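Local coordinates for alpha-1,2-mannosyltransferase (Ktr4), putative (Neosartorya fumigata, PDB 7BOP), which is a putative fungal mannosyltransferase of the GT-A clan that binds guanosine-5'-diphosphate and a manganese ion, at residues L71-R76 / E81-T86; S85-L90 / A120-K125; P101-N106 / K185-Y190. All blocks are in the same frame, centred on the assembly; numbering follows the deposited sequence.

Contact 1: L71-R76 / E81-T86; sequences LISLVR and EDLIST. With GDP (guanosine-5'-diphosphate), chain H.
S73 and V75 present their side chains to L83, while L74 and R76 serve the nucleotide. At S73 the hydroxyl oxygen stands anti to the backbone N (chi1 -174°), which brings OG to 4.1 Å from CD1 of L83. CD1 is a methyl, so this is van der Waals contact; the hydroxyl is hydrogen-bonded to the backbone oxygen of V193.

L74 turns to GDP instead. Its CG lies 3.5 Å from the ligand's N3, with CD1 near N2 and CD2 near N3 and O4', so its branched end packs against the base and reaches the ribose. The carbonyl of the same residue takes a short bond from the ribose, O3' to O of L74 at 2.6 Å.

V75 makes the apolar contact proper: its CG1 meets CD2 of L83 at 4.0 Å, the two side chains crossing at about a right angle. L83 thus divides its two methyls, CD1 to S73 and CD2 to V75. A weak bond runs from GDP N2 to the V75 backbone O (129° at the hydrogen).

R76 bends at chi3 (-83°) and sets one guanidinium face against GDP, whose N7 lies 3.3 Å above the guanidinium plane, toward its rim. At the guanidinium's edge, in plane, NH2 gives a weak bond to O1A of the alpha phosphate, 3.2 Å long. E79 forms a salt bridge with the same NH2, which would help fix the group's rotation.

The contact packs strand 69-74 and its exit against helix 80-98, the first two elements of a beta-alpha-beta unit completed by strand 102-106. F104 of that last strand also touches L83, and F114 of helix 112-119 packs on both V75 and L83.

Contact 2: S85-L90 / A120-K125; sequences STMKDL and AETKAK
E121 meets helix 80-98 with two different parts of its side chain, CB packing against M87 and the carboxylate pairing with K88. CE of M87 lies 4.0 Å from the E121 CB. Beyond that carbon, E121 bends at chi2 (-60°), and its carboxylate reaches K88, where NZ forms a salt bridge to OE1 at 3.1 Å. The ammonium comes to OE1 on the syn side, 28° out of the carboxylate plane; a second, weak bond from NZ to OE2 measures 3.4 Å. The lysine turns at chi4 after an extended run, and its CG also lies 3.5 Å from OE1, so the acid touches the aliphatic part too, the two side chains crossing at a slant.

At T122 the methyl CG2 is 4.2 Å from CE of M87, which therefore touches both loop residues. OG1 accepts from the backbone N of A124 (155° at the hydrogen), making an ST turn, and is also hydrogen-bonded to E91.

The chemistry is thus mixed: M87, buried, contributes an apolar contact to E121 and T122, while K88, exposed, adds a charged pairing at the surface. Partial exposure of the acid would probably temper the strength of that ion pair.

Contact 3: P101-N106 / K185-Y190; sequences PWIFFN and KNYKYY. With GDP (guanosine-5'-diphosphate), chain H.
Y187 turns one face of its phenol ring to the delta methyl of I103 and carries its hydroxyl end past P101. CD1 of I103 sits over that face, 4.0 Å from both CZ and CE1 of the tyrosine, so the methyl covers the ring near its phenolic end. The two side chains come from opposite directions. The extended chi2 of I103 (177°) carries CD1 straight out from the strand to the ring.

P101 meets the same phenol differently. Its ring slides past the tyrosine in the opposite direction, and CG approaches obliquely, 4.0 Å from OH and 4.4 Å from CE2 of Y187. These are van der Waals contacts. The hydroxyl has its polar partner in a glycerol molecule, probably from the crystallisation liquor, to which OH is hydrogen-bonded.

The other end of the strand is polar. A chi1 of -172° swings the N106 amide out toward the ligand, where OD1 accepts a hydrogen from N2 of GDP at 2.8 Å, with 142° at the hydrogen. The same oxygen also accepts from the backbone N of K108, so two donors grip it and hold the amide in position for the exocyclic amine of the guanine.

Strands 102-106 and 189-192 both pair in parallel with strand 69-74, which lies between them, and the nearest CA atoms, of I103 and Y190, are 9.7 Å apart. The three belong to the nucleotide-binding sheet, consistent with a GT-A fold. Y187, in the loop leading into strand 189-192, reaches strand 102-106 with its ring. I103 also packs on A70 of the central strand and on E129 of strand 126-130, while P101 touches Y127 of that strand.

In the fold
Strand 69-74 and helix 80-98 relate the three contacts. Contacts 1 and 2 use successive turns of the helix, share S85 and T86, and have centres about 9 Å apart; I84 CG2 touches E121 OE2 at 3.6 Å. Contacts 1 and 3, with centres about 13 Å apart, meet in the sheet, where L71 O and I103 N lie 2.8 Å apart, a probable hydrogen bond. Both reach GDP, whose N2 gives a bond to N106 and a weak one to V75 O. Contact 2 stands back from the ligand, the M87 side chain being about 12 Å from it, but W102 joins it to contact 3, with its CH2 3.8 Å from M87 CG.

Contact 1: L71-R76 / E81-T86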
loop_
_atom_site.group_PDB
_atom_site.type_symbol
_atom_site.label_atom_id
_atom_site.label_comp_id
_atom_site.label_asym_id
_atom_site.label_seq_id
_atom_site.Cartn_x
_atom_site.Cartn_y
_atom_site.Cartn_z
ATOM N N LEU A 71 -7.845 -4.300 10.533
ATOM C CA LEU A 71 -6.690 -4.874 9.864
ATOM C C LEU A 71 -7.261 -5.785 8.794
ATOM O O LEU A 71 -8.156 -6.589 9.099
ATOM C CB LEU A 71 -5.855 -5.687 10.858
ATOM C CG LEU A 71 -5.325 -4.878 12.048
ATOM C CD1 LEU A 71 -4.845 -5.783 13.168
ATOM C CD2 LEU A 71 -4.231 -3.912 11.612
ATOM N N ILE A 72 -6.790 -5.652 7.549
ATOM C CA ILE A 72 -7.305 -6.467 6.440
ATOM C C ILE A 72 -6.182 -7.140 5.682
ATOM O O ILE A 72 -5.046 -6.634 5.637
ATOM C CB ILE A 72 -8.222 -5.683 5.463
ATOM C CG1 ILE A 72 -7.448 -4.651 4.625
ATOM C CG2 ILE A 72 -9.371 -5.012 6.220
ATOM C CD1 ILE A 72 -8.311 -3.988 3.570
ATOM N N SER A 73 -6.490 -8.289 5.093
ATOM C CA SER A 73 -5.487 -9.026 4.338
ATOM C C SER A 73 -6.139 -9.902 3.281
ATOM O O SER A 73 -7.000 -10.722 3.607
ATOM C CB SER A 73 -4.612 -9.861 5.274
ATOM O OG SER A 73 -3.543 -10.485 4.577
ATOM N N LEU A 74 -5.757 -9.683 2.021
ATOM C CA LEU A 74 -6.047 -10.617 0.936
ATOM C C LEU A 74 -4.957 -11.665 0.972
ATOM O O LEU A 74 -3.779 -11.341 0.835
ATOM C CB LEU A 74 -6.052 -9.915 -0.422
ATOM C CG LEU A 74 -6.457 -10.798 -1.616
ATOM C CD1 LEU A 74 -7.954 -11.090 -1.622
ATOM C CD2 LEU A 74 -6.037 -10.141 -2.925
ATOM N N VAL A 75 -5.338 -12.922 1.182
ATOM C CA VAL A 75 -4.361 -13.971 1.450
ATOM C C VAL A 75 -4.925 -15.348 1.082
ATOM O O VAL A 75 -6.151 -15.561 1.100
ATOM C CB VAL A 75 -3.874 -13.894 2.927
ATOM C CG1 VAL A 75 -5.020 -14.071 3.926
ATOM C CG2 VAL A 75 -2.764 -14.888 3.211
ATOM N N ARG A 76 -4.019 -16.248 0.713
ATOM C CA ARG A 76 -4.348 -17.629 0.352
ATOM C C ARG A 76 -4.181 -18.567 1.553
ATOM O O ARG A 76 -3.408 -18.297 2.472
ATOM C CB ARG A 76 -3.453 -18.105 -0.810
ATOM C CG ARG A 76 -3.754 -17.437 -2.142
ATOM C CD ARG A 76 -2.657 -17.626 -3.187
ATOM N NE ARG A 76 -1.579 -16.646 -3.004
ATOM C CZ ARG A 76 -0.860 -16.062 -3.970
ATOM N NH1 ARG A 76 -1.081 -16.307 -5.264
ATOM N NH2 ARG A 76 0.093 -15.181 -3.630
ATOM N N GLU A 81 1.327 -20.091 7.099
ATOM C CA GLU A 81 2.496 -19.983 7.987
ATOM C C GLU A 81 3.152 -18.592 7.923
ATOM O O GLU A 81 3.518 -18.026 8.952
ATOM C CB GLU A 81 3.533 -21.080 7.698
ATOM C CG GLU A 81 3.076 -22.500 8.033
ATOM C CD GLU A 81 2.748 -22.724 9.504
ATOM O OE1 GLU A 81 2.011 -23.692 9.793
ATOM O OE2 GLU A 81 3.208 -21.945 10.379
ATOM N N ASP A 82 3.285 -18.051 6.718
ATOM C CA ASP A 82 3.839 -16.701 6.547
ATOM C C ASP A 82 2.903 -15.626 7.109
ATOM O O ASP A 82 3.375 -14.636 7.673
ATOM C CB ASP A 82 4.147 -16.424 5.075
ATOM C CG ASP A 82 5.354 -17.213 4.564
ATOM O OD1 ASP A 82 6.206 -17.627 5.365
ATOM O OD2 ASP A 82 5.460 -17.396 3.342
ATOM N N LEU A 83 1.591 -15.817 6.959
ATOM C CA LEU A 83 0.613 -14.920 7.584
ATOM C C LEU A 83 0.765 -14.918 9.107
ATOM O O LEU A 83 0.813 -13.854 9.735
ATOM C CB LEU A 83 -0.824 -15.294 7.183
ATOM C CG LEU A 83 -1.942 -14.436 7.799
ATOM C CD1 LEU A 83 -1.854 -12.987 7.333
ATOM C CD2 LEU A 83 -3.301 -15.008 7.464
ATOM N N ILE A 84 0.873 -16.102 9.703
ATOM C CA ILE A 84 1.050 -16.223 11.161
ATOM C C ILE A 84 2.302 -15.462 11.660
ATOM O O ILE A 84 2.225 -14.766 12.669
ATOM C CB ILE A 84 1.097 -17.712 11.624
ATOM C CG1 ILE A 84 -0.233 -18.447 11.350
ATOM C CG2 ILE A 84 1.485 -17.832 13.095
ATOM C CD1 ILE A 84 -1.472 -17.866 11.986
ATOM N N SER A 85 3.439 -15.586 10.969
ATOM C CA SER A 85 4.638 -14.810 11.319
ATOM C C SER A 85 4.346 -13.305 11.348
ATOM O O SER A 85 4.736 -12.600 12.270
ATOM C CB SER A 85 5.765 -15.067 10.318
ATOM O OG SER A 85 6.184 -16.410 10.394
ATOM N N THR A 86 3.643 -12.836 10.332
ATOM C CA THR A 86 3.268 -11.436 10.241
ATOM C C THR A 86 2.336 -10.993 11.370
ATOM O O THR A 86 2.549 -9.950 11.976
ATOM C CB THR A 86 2.626 -11.149 8.882
ATOM O OG1 THR A 86 3.602 -11.403 7.860
ATOM C CG2 THR A 86 2.121 -9.706 8.812
HETATM P PB GDP H . 3.894 -9.259 -4.298
HETATM O O1B GDP H . 5.013 -10.208 -4.617
HETATM O O2B GDP H . 3.862 -8.788 -2.834
HETATM O O3B GDP H . 3.678 -8.137 -5.295
HETATM O O3A GDP H . 2.605 -10.226 -4.519
HETATM P PA GDP H . 1.982 -11.247 -3.422
HETATM O O1A GDP H . 2.027 -12.658 -3.955
HETATM O O2A GDP H . 2.569 -10.893 -2.037
HETATM O "O5'" GDP H . 0.454 -10.760 -3.557
HETATM C "C5'" GDP H . 0.017 -9.526 -2.986
HETATM C "C4'" GDP H . -1.058 -9.788 -1.934
HETATM O "O4'" GDP H . -2.195 -10.386 -2.563
HETATM C "C3'" GDP H . -0.649 -10.773 -0.847
HETATM O "O3'" GDP H . -1.349 -10.403 0.352
HETATM C "C2'" GDP H . -1.096 -12.128 -1.372
HETATM O "O2'" GDP H . -1.387 -13.045 -0.318
HETATM C "C1'" GDP H . -2.343 -11.752 -2.166
HETATM N N9 GDP H . -2.657 -12.528 -3.390
HETATM C C8 GDP H . -2.022 -12.528 -4.596
HETATM N N7 GDP H . -2.670 -13.336 -5.468
HETATM C C5 GDP H . -3.738 -13.855 -4.831
HETATM C C6 GDP H . -4.845 -14.780 -5.157
HETATM O O6 GDP H . -4.903 -15.274 -6.294
HETATM N N1 GDP H . -5.764 -15.059 -4.209
HETATM C C2 GDP H . -5.707 -14.509 -2.968
HETATM N N2 GDP H . -6.644 -14.816 -2.036
HETATM N N3 GDP H . -4.711 -13.663 -2.602
HETATM C C4 GDP H . -3.733 -13.308 -3.472
#

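Contact 2: S85-L90 / A120-K125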
loop_
_atom_site.group_PDB
_atom_site.type_symbol
_atom_site.label_atom_id
_atom_site.label_comp_id
_atom_site.label_asym_id
_atom_site.label_seq_id
_atom_site.Cartn_x
_atom_site.Cartn_y
_atom_site.Cartn_z
ATOM N N SER A 85 3.439 -15.586 10.969
ATOM C CA SER A 85 4.638 -14.810 11.319
ATOM C C SER A 85 4.346 -13.305 11.348
ATOM O O SER A 85 4.736 -12.600 12.270
ATOM C CB SER A 85 5.765 -15.067 10.318
ATOM O OG SER A 85 6.184 -16.410 10.394
ATOM N N THR A 86 3.643 -12.836 10.332
ATOM C CA THR A 86 3.268 -11.436 10.241
ATOM C C THR A 86 2.336 -10.993 11.370
ATOM O O THR A 86 2.549 -9.950 11.976
ATOM C CB THR A 86 2.626 -11.149 8.882
ATOM O OG1 THR A 86 3.602 -11.403 7.860
ATOM C CG2 THR A 86 2.121 -9.706 8.812
ATOM N N MET A 87 1.311 -11.793 11.636
ATOM C CA MET A 87 0.372 -11.519 12.727
ATOM C C MET A 87 1.095 -11.398 14.066
ATOM O O MET A 87 0.813 -10.484 14.834
ATOM C CB MET A 87 -0.682 -12.618 12.810
ATOM C CG MET A 87 -1.693 -12.616 11.686
ATOM S SD MET A 87 -3.027 -13.810 11.969
ATOM C CE MET A 87 -3.924 -13.010 13.292
ATOM N N LYS A 88 2.043 -12.304 14.332
ATOM C CA LYS A 88 2.827 -12.258 15.572
ATOM C C LYS A 88 3.540 -10.917 15.737
ATOM O O LYS A 88 3.544 -10.346 16.822
ATOM C CB LYS A 88 3.852 -13.394 15.643
ATOM C CG LYS A 88 3.246 -14.751 15.971
ATOM C CD LYS A 88 4.312 -15.842 15.945
ATOM C CE LYS A 88 3.722 -17.220 16.224
ATOM N NZ LYS A 88 3.173 -17.314 17.606
ATOM N N ASP A 89 4.132 -10.422 14.652
ATOM C CA ASP A 89 4.836 -9.137 14.690
ATOM C C ASP A 89 3.875 -7.981 14.913
ATOM O O ASP A 89 4.138 -7.102 15.736
ATOM C CB ASP A 89 5.609 -8.886 13.384
ATOM C CG ASP A 89 6.962 -9.599 13.323
ATOM O OD1 ASP A 89 7.342 -10.353 14.245
ATOM O OD2 ASP A 89 7.676 -9.355 12.330
ATOM N N LEU A 90 2.780 -7.960 14.158
ATOM C CA LEU A 90 1.843 -6.840 14.248
ATOM C C LEU A 90 1.140 -6.814 15.607
ATOM O O LEU A 90 0.972 -5.748 16.220
ATOM C CB LEU A 90 0.847 -6.843 13.084
ATOM C CG LEU A 90 -0.023 -5.581 12.950
ATOM C CD1 LEU A 90 0.775 -4.303 13.161
ATOM C CD2 LEU A 90 -0.698 -5.559 11.596
ATOM N N ALA A 120 -6.046 -17.932 16.901
ATOM C CA ALA A 120 -5.115 -18.237 17.994
ATOM C C ALA A 120 -4.012 -17.188 18.222
ATOM O O ALA A 120 -3.422 -17.145 19.296
ATOM C CB ALA A 120 -4.484 -19.612 17.775
ATOM N N GLU A 121 -3.738 -16.345 17.228
ATOM C CA GLU A 121 -2.680 -15.343 17.330
ATOM C C GLU A 121 -3.144 -13.958 17.779
ATOM O O GLU A 121 -2.334 -13.030 17.828
ATOM C CB GLU A 121 -1.972 -15.220 15.975
ATOM C CG GLU A 121 -1.270 -16.489 15.519
ATOM C CD GLU A 121 -0.193 -16.976 16.473
ATOM O OE1 GLU A 121 0.352 -16.171 17.256
ATOM O OE2 GLU A 121 0.132 -18.174 16.432
ATOM N N THR A 122 -4.426 -13.801 18.097
ATOM C CA THR A 122 -4.955 -12.489 18.457
ATOM C C THR A 122 -6.096 -12.639 19.449
ATOM O O THR A 122 -6.818 -13.640 19.421
ATOM C CB THR A 122 -5.427 -11.710 17.204
ATOM O OG1 THR A 122 -5.905 -10.418 17.577
ATOM C CG2 THR A 122 -6.539 -12.428 16.466
ATOM N N LYS A 123 -6.246 -11.649 20.320
ATOM C CA LYS A 123 -7.403 -11.571 21.219
ATOM C C LYS A 123 -8.576 -10.894 20.542
ATOM O O LYS A 123 -9.695 -10.963 21.047
ATOM C CB LYS A 123 -7.053 -10.807 22.494
ATOM C CG LYS A 123 -5.848 -11.351 23.250
ATOM C CD LYS A 123 -5.629 -10.645 24.584
ATOM C CE LYS A 123 -5.459 -9.118 24.483
ATOM N NZ LYS A 123 -4.357 -8.668 23.585
ATOM N N ALA A 124 -8.334 -10.210 19.416
ATOM C CA ALA A 124 -9.411 -9.520 18.706
ATOM C C ALA A 124 -10.245 -10.498 17.898
ATOM O O ALA A 124 -9.829 -11.629 17.651
ATOM C CB ALA A 124 -8.849 -8.437 17.796
ATOM N N LYS A 125 -11.412 -10.035 17.456
ATOM C CA LYS A 125 -12.266 -10.820 16.570
ATOM C C LYS A 125 -11.616 -10.941 15.190
ATOM O O LYS A 125 -11.078 -9.958 14.671
ATOM C CB LYS A 125 -13.647 -10.180 16.401
ATOM C CG LYS A 125 -14.500 -10.101 17.667
ATOM C CD LYS A 125 -14.294 -8.799 18.440
ATOM C CE LYS A 125 -15.526 -8.383 19.237
ATOM N NZ LYS A 125 -15.843 -9.337 20.335
#

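Contact 3: P101-N106 / K185-Y190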
loop_
_atom_site.group_PDB
_atom_site.type_symbol
_atom_site.label_atom_id
_atom_site.label_comp_id
_atom_site.label_asym_id
_atom_site.label_seq_id
_atom_site.Cartn_x
_atom_site.Cartn_y
_atom_site.Cartn_z
ATOM N N PRO A 101 -10.011 -5.534 15.007
ATOM C CA PRO A 101 -10.304 -6.818 14.364
ATOM C C PRO A 101 -9.485 -7.067 13.093
ATOM O O PRO A 101 -9.046 -6.109 12.436
ATOM C CB PRO A 101 -11.775 -6.694 14.000
ATOM C CG PRO A 101 -11.980 -5.237 13.786
ATOM C CD PRO A 101 -11.064 -4.535 14.740
ATOM N N TRP A 102 -9.282 -8.353 12.785
ATOM C CA TRP A 102 -8.690 -8.801 11.527
ATOM C C TRP A 102 -9.792 -9.292 10.597
ATOM O O TRP A 102 -10.646 -10.103 11.008
ATOM C CB TRP A 102 -7.717 -9.951 11.743
ATOM C CG TRP A 102 -6.453 -9.636 12.441
ATOM C CD1 TRP A 102 -6.260 -9.548 13.794
ATOM C CD2 TRP A 102 -5.172 -9.421 11.836
ATOM N NE1 TRP A 102 -4.945 -9.282 14.062
ATOM C CE2 TRP A 102 -4.252 -9.198 12.880
ATOM C CE3 TRP A 102 -4.717 -9.384 10.514
ATOM C CZ2 TRP A 102 -2.894 -8.939 12.644
ATOM C CZ3 TRP A 102 -3.368 -9.132 10.276
ATOM C CH2 TRP A 102 -2.474 -8.910 11.335
ATOM N N ILE A 103 -9.780 -8.811 9.351
ATOM C CA ILE A 103 -10.678 -9.296 8.311
ATOM C C ILE A 103 -9.835 -9.853 7.164
ATOM O O ILE A 103 -9.094 -9.111 6.490
ATOM C CB ILE A 103 -11.645 -8.199 7.818
ATOM C CG1 ILE A 103 -12.334 -7.518 9.005
ATOM C CG2 ILE A 103 -12.700 -8.789 6.897
ATOM C CD1 ILE A 103 -13.249 -6.377 8.641
ATOM N N PHE A 104 -9.947 -11.167 6.954
ATOM C CA PHE A 104 -9.226 -11.869 5.902
ATOM C C PHE A 104 -10.112 -12.057 4.677
ATOM O O PHE A 104 -11.310 -12.355 4.805
ATOM C CB PHE A 104 -8.725 -13.212 6.424
ATOM C CG PHE A 104 -7.847 -13.084 7.632
ATOM C CD1 PHE A 104 -6.539 -12.637 7.503
ATOM C CD2 PHE A 104 -8.326 -13.388 8.905
ATOM C CE1 PHE A 104 -5.723 -12.495 8.610
ATOM C CE2 PHE A 104 -7.510 -13.256 10.019
ATOM C CZ PHE A 104 -6.201 -12.815 9.874
ATOM N N PHE A 105 -9.521 -11.856 3.498
ATOM C CA PHE A 105 -10.210 -11.985 2.213
ATOM C C PHE A 105 -9.519 -13.005 1.338
ATOM O O PHE A 105 -8.295 -13.125 1.353
ATOM C CB PHE A 105 -10.240 -10.645 1.486
ATOM C CG PHE A 105 -11.050 -9.598 2.192
ATOM C CD1 PHE A 105 -12.415 -9.480 1.944
ATOM C CD2 PHE A 105 -10.458 -8.737 3.102
ATOM C CE1 PHE A 105 -13.164 -8.511 2.586
ATOM C CE2 PHE A 105 -11.210 -7.769 3.755
ATOM C CZ PHE A 105 -12.562 -7.649 3.492
ATOM N N ASN A 106 -10.313 -13.731 0.555
ATOM C CA ASN A 106 -9.792 -14.749 -0.343
ATOM C C ASN A 106 -10.843 -15.012 -1.423
ATOM O O ASN A 106 -12.043 -14.967 -1.153
ATOM C CB ASN A 106 -9.438 -16.010 0.469
ATOM C CG ASN A 106 -8.700 -17.070 -0.336
ATOM O OD1 ASN A 106 -8.478 -16.928 -1.538
ATOM N ND2 ASN A 106 -8.322 -18.153 0.334
ATOM N N LYS A 185 -18.468 -2.370 4.679
ATOM C CA LYS A 185 -19.437 -1.280 4.509
ATOM C C LYS A 185 -19.485 -0.304 5.693
ATOM O O LYS A 185 -19.550 0.909 5.494
ATOM C CB LYS A 185 -20.840 -1.847 4.254
ATOM C CG LYS A 185 -21.846 -0.805 3.794
ATOM C CD LYS A 185 -23.267 -1.338 3.865
ATOM C CE LYS A 185 -24.288 -0.259 3.525
ATOM N NZ LYS A 185 -25.586 -0.521 4.210
ATOM N N ASN A 186 -19.450 -0.820 6.919
ATOM C CA ASN A 186 -19.507 0.047 8.104
ATOM C C ASN A 186 -18.144 0.504 8.642
ATOM O O ASN A 186 -18.077 1.134 9.693
ATOM C CB ASN A 186 -20.333 -0.633 9.203
ATOM C CG ASN A 186 -21.764 -0.911 8.755
ATOM O OD1 ASN A 186 -22.392 -0.082 8.090
ATOM N ND2 ASN A 186 -22.274 -2.087 9.097
ATOM N N TYR A 187 -17.072 0.229 7.897
ATOM C CA TYR A 187 -15.721 0.645 8.262
ATOM C C TYR A 187 -15.305 1.857 7.453
ATOM O O TYR A 187 -15.713 2.003 6.308
ATOM C CB TYR A 187 -14.752 -0.509 8.012
ATOM C CG TYR A 187 -14.936 -1.635 8.988
ATOM C CD1 TYR A 187 -15.878 -2.642 8.765
ATOM C CD2 TYR A 187 -14.190 -1.686 10.156
ATOM C CE1 TYR A 187 -16.053 -3.678 9.679
ATOM C CE2 TYR A 187 -14.354 -2.711 11.074
ATOM C CZ TYR A 187 -15.288 -3.700 10.831
ATOM O OH TYR A 187 -15.427 -4.706 11.749
ATOM N N LYS A 188 -14.513 2.730 8.065
ATOM C CA LYS A 188 -13.936 3.887 7.401
ATOM C C LYS A 188 -12.419 3.742 7.153
ATOM O O LYS A 188 -11.934 4.279 6.164
ATOM C CB LYS A 188 -14.207 5.147 8.210
ATOM C CG LYS A 188 -13.727 6.435 7.553
ATOM C CD LYS A 188 -14.252 7.662 8.285
ATOM C CE LYS A 188 -13.729 8.956 7.686
ATOM N NZ LYS A 188 -14.133 9.096 6.270
ATOM N N TYR A 189 -11.683 3.063 8.041
ATOM C CA TYR A 189 -10.224 2.929 7.894
ATOM C C TYR A 189 -9.798 1.488 7.814
ATOM O O TYR A 189 -10.427 0.604 8.395
ATOM C CB TYR A 189 -9.479 3.642 9.030
ATOM C CG TYR A 189 -9.783 5.120 9.085
ATOM C CD1 TYR A 189 -9.056 6.030 8.325
ATOM C CD2 TYR A 189 -10.818 5.608 9.878
ATOM C CE1 TYR A 189 -9.344 7.390 8.356
ATOM C CE2 TYR A 189 -11.117 6.962 9.917
ATOM C CZ TYR A 189 -10.382 7.851 9.157
ATOM O OH TYR A 189 -10.682 9.195 9.192
ATOM N N TYR A 190 -8.717 1.249 7.080
ATOM C CA TYR A 190 -8.147 -0.075 6.964
ATOM C C TYR A 190 -6.638 0.013 7.100
ATOM O O TYR A 190 -6.035 1.052 6.785
ATOM C CB TYR A 190 -8.537 -0.718 5.628
ATOM C CG TYR A 190 -7.818 -0.115 4.429
ATOM C CD1 TYR A 190 -8.256 1.075 3.865
ATOM C CD2 TYR A 190 -6.694 -0.737 3.871
ATOM C CE1 TYR A 190 -7.598 1.642 2.782
ATOM C CE2 TYR A 190 -6.034 -0.181 2.777
ATOM C CZ TYR A 190 -6.489 1.012 2.246
ATOM O OH TYR A 190 -5.850 1.593 1.177
HETATM P PB GDP H . 3.894 -9.259 -4.298
HETATM O O1B GDP H . 5.013 -10.208 -4.617
HETATM O O2B GDP H . 3.862 -8.788 -2.834
HETATM O O3B GDP H . 3.678 -8.137 -5.295
HETATM O O3A GDP H . 2.605 -10.226 -4.519
HETATM P PA GDP H . 1.982 -11.247 -3.422
HETATM O O1A GDP H . 2.027 -12.658 -3.955
HETATM O O2A GDP H . 2.569 -10.893 -2.037
HETATM O "O5'" GDP H . 0.454 -10.760 -3.557
HETATM C "C5'" GDP H . 0.017 -9.526 -2.986
HETATM C "C4'" GDP H . -1.058 -9.788 -1.934
HETATM O "O4'" GDP H . -2.195 -10.386 -2.563
HETATM C "C3'" GDP H . -0.649 -10.773 -0.847
HETATM O "O3'" GDP H . -1.349 -10.403 0.352
HETATM C "C2'" GDP H . -1.096 -12.128 -1.372
HETATM O "O2'" GDP H . -1.387 -13.045 -0.318
HETATM C "C1'" GDP H . -2.343 -11.752 -2.166
HETATM N N9 GDP H . -2.657 -12.528 -3.390
HETATM C C8 GDP H . -2.022 -12.528 -4.596
HETATM N N7 GDP H . -2.670 -13.336 -5.468
HETATM C C5 GDP H . -3.738 -13.855 -4.831
HETATM C C6 GDP H . -4.845 -14.780 -5.157
HETATM O O6 GDP H . -4.903 -15.274 -6.294
HETATM N N1 GDP H . -5.764 -15.059 -4.209
HETATM C C2 GDP H . -5.707 -14.509 -2.968
HETATM N N2 GDP H . -6.644 -14.816 -2.036
HETATM N N3 GDP H . -4.711 -13.663 -2.602
HETATM C C4 GDP H . -3.733 -13.308 -3.472
#